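Local atomic coordinates of periplasmic beta-glucosidase (Pseudomonas aeruginosa, PDB entry 6R5T), a protein that probably hydrolyses terminal, non-reducing beta-D-glucosyl residues of glucosides, releasing beta-D-glucose, as a periplasmic member of glycosyl hydrolase family 3. Residues Arg66-Arg69 / Leu70-Pro73. The protein carries 1 engineered substitution. Numbering follows the deposited sequence.
Sequences RHSR and LKIP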
ATOM      1  N   ARG A  66      11.921   7.720 -49.719  1.00 27.21           N
ATOM      2  CA  ARG A  66      12.027   8.298 -51.087  1.00 31.47           C
ATOM      3  C   ARG A  66      11.138   7.502 -52.045  1.00 26.49           C
ATOM      4  O   ARG A  66      10.834   8.037 -53.144  1.00 26.92           O
ATOM      5  CB  ARG A  66      13.473   8.258 -51.589  1.00 41.41           C
ATOM      6  CG  ARG A  66      14.489   9.053 -50.773  1.00 55.49           C
ATOM      7  CD  ARG A  66      15.621   9.600 -51.653  1.00 66.98           C
ATOM      8  NE  ARG A  66      17.023   9.278 -51.365  1.00 73.18           N
ATOM      9  CZ  ARG A  66      17.661   8.182 -51.786  1.00 80.63           C
ATOM     10  NH1 ARG A  66      17.005   7.232 -52.438  1.00 84.72           N
ATOM     11  NH2 ARG A  66      18.949   8.020 -51.514  1.00 77.85           N
ATOM     12  N   HIS A  67      10.762   6.252 -51.735  1.00 24.42           N
ATOM     13  CA  HIS A  67       9.974   5.396 -52.657  1.00 23.33           C
ATOM     14  C   HIS A  67       8.468   5.546 -52.434  1.00 26.94           C
ATOM     15  O   HIS A  67       7.705   4.987 -53.206  1.00 28.42           O
ATOM     16  CB  HIS A  67      10.371   3.921 -52.562  1.00 29.66           C
ATOM     17  CG  HIS A  67      11.782   3.669 -52.944  1.00 34.56           C
ATOM     18  ND1 HIS A  67      12.240   3.783 -54.257  1.00 37.84           N
ATOM     19  CD2 HIS A  67      12.853   3.339 -52.191  1.00 37.22           C
ATOM     20  CE1 HIS A  67      13.530   3.507 -54.281  1.00 37.81           C
ATOM     21  NE2 HIS A  67      13.931   3.226 -53.030  1.00 37.10           N
ATOM     22  N   SER A  68       8.023   6.256 -51.398  1.00 23.88           N
ATOM     23  CA  SER A  68       6.571   6.411 -51.127  1.00 23.00           C
ATOM     24  C   SER A  68       6.042   7.554 -51.983  1.00 20.84           C
ATOM     25  O   SER A  68       6.846   8.342 -52.528  1.00 24.01           O
ATOM     26  CB  SER A  68       6.283   6.654 -49.640  1.00 22.88           C
ATOM     27  OG  SER A  68       6.876   7.846 -49.203  1.00 24.31           O
ATOM     28  N   ARG A  69       4.742   7.710 -52.012  1.00 20.20           N
ATOM     29  CA  ARG A  69       4.125   8.789 -52.834  1.00 19.86           C
ATOM     30  C   ARG A  69       4.464  10.160 -52.266  1.00 20.86           C
ATOM     31  O   ARG A  69       4.937  11.022 -53.014  1.00 19.20           O
ATOM     32  CB  ARG A  69       2.637   8.552 -52.932  1.00 18.59           C
ATOM     33  CG  ARG A  69       1.952   9.520 -53.882  1.00 18.45           C
ATOM     34  CD  ARG A  69       0.455   9.318 -53.854  1.00 19.48           C
ATOM     35  NE  ARG A  69      -0.183   9.981 -52.706  1.00 19.24           N
ATOM     36  CZ  ARG A  69      -0.685  11.213 -52.709  1.00 21.58           C
ATOM     37  NH1 ARG A  69      -0.507  12.016 -53.758  1.00 21.67           N
ATOM     38  NH2 ARG A  69      -1.299  11.662 -51.630  1.00 20.69           N
ATOM     39  N   LEU A  70       4.237  10.380 -50.960  1.00 18.05           N
ATOM     40  CA  LEU A  70       4.455  11.725 -50.356  1.00 18.43           C
ATOM     41  C   LEU A  70       5.836  11.926 -49.718  1.00 17.22           C
ATOM     42  O   LEU A  70       6.158  13.082 -49.436  1.00 19.19           O
ATOM     43  CB  LEU A  70       3.344  12.001 -49.338  1.00 18.54           C
ATOM     44  CG  LEU A  70       1.951  12.177 -49.936  1.00 21.59           C
ATOM     45  CD1 LEU A  70       0.898  12.327 -48.852  1.00 20.55           C
ATOM     46  CD2 LEU A  70       1.923  13.378 -50.864  1.00 20.30           C
ATOM     47  N   LYS A  71       6.606  10.872 -49.519  1.00 18.93           N
ATOM     48  CA  LYS A  71       7.994  10.942 -49.014  1.00 21.02           C
ATOM     49  C   LYS A  71       8.006  11.625 -47.638  1.00 18.83           C
ATOM     50  O   LYS A  71       8.897  12.415 -47.382  1.00 20.97           O
ATOM     51  CB  LYS A  71       8.888  11.663 -50.038  1.00 23.89           C
ATOM     52  CG  LYS A  71       8.803  10.963 -51.406  1.00 27.64           C
ATOM     53  CD  LYS A  71       9.425  11.661 -52.563  1.00 32.76           C
ATOM     54  CE  LYS A  71       9.214  10.886 -53.853  1.00 32.80           C
ATOM     55  NZ  LYS A  71       7.795  10.910 -54.260  1.00 31.85           N
ATOM     56  N   ILE A  72       7.027  11.329 -46.790  1.00 19.65           N
ATOM     57  CA  ILE A  72       7.001  11.923 -45.421  1.00 17.03           C
ATOM     58  C   ILE A  72       8.090  11.212 -44.625  1.00 17.14           C
ATOM     59  O   ILE A  72       8.061   9.991 -44.500  1.00 18.26           O
ATOM     60  CB  ILE A  72       5.608  11.775 -44.779  1.00 18.23           C
ATOM     61  CG1 ILE A  72       4.536  12.550 -45.564  1.00 18.38           C
ATOM     62  CG2 ILE A  72       5.665  12.222 -43.334  1.00 15.57           C
ATOM     63  CD1 ILE A  72       3.151  12.281 -45.121  1.00 17.85           C
ATOM     64  N   PRO A  73       9.049  11.964 -44.042  1.00 17.05           N
ATOM     65  CA  PRO A  73      10.155  11.346 -43.324  1.00 16.82           C
ATOM     66  C   PRO A  73       9.699  10.661 -42.024  1.00 16.59           C
ATOM     67  O   PRO A  73       8.674  11.044 -41.447  1.00 16.17           O
ATOM     68  CB  PRO A  73      11.067  12.483 -42.946  1.00 17.64           C
ATOM     69  CG  PRO A  73      10.150  13.640 -42.861  1.00 18.42           C
ATOM     70  CD  PRO A  73       9.139  13.425 -43.990  1.00 17.80           C
TER
HETATM   71  O   HOH W   1       6.133   8.496 -46.449  1.00 35.25           O
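Lys-71 folds its side chain back over the backbone of Arg-66 to Arg-69. From CB the chain leaves beside its own backbone N (chi1 -56°), which sets CG 3.5 Å from Ser-68 O. CD then runs past the carbonyl oxygen of Arg-66, and CE packs on that same atom, Arg-66 O, at 3.4 Å. A bend at the last torsion (chi4 69°) swings the ammonium across to the carbonyl oxygens of Ser-68 and Arg-69, where NZ donates to Ser-68 O at 3.2 Å, in the carbonyl plane with a C=O...N angle of 157°, and more weakly to Arg-69 O. The turn so bridged belongs to the loop that carries the chain from helix 55-65 into strand 75-78, an alpha-to-beta connection of the TIM-barrel-like N-terminal domain, well away from the sugar pocket. Beneath the lysine, Ser-68 OG bonds to Val-65 O and accepts a weak, bent bond from Lys-71 N (3.1 Å). A water donates both to Ser-68 OG (2.9 Å) and to Ile-72 O, joining the two limbs of the loop. Arg-69 and Leu-70 run side by side. Leu-70 CD2 lies 3.7 Å above one face of the guanidinium, offset toward its rim, while CD1 meets NH2 of Arg-69 at 3.6 Å. The guanidinium's rotation is fixed by a salt bridge from NE to Glu-18 and a bond from NH2 to Arg-13 O.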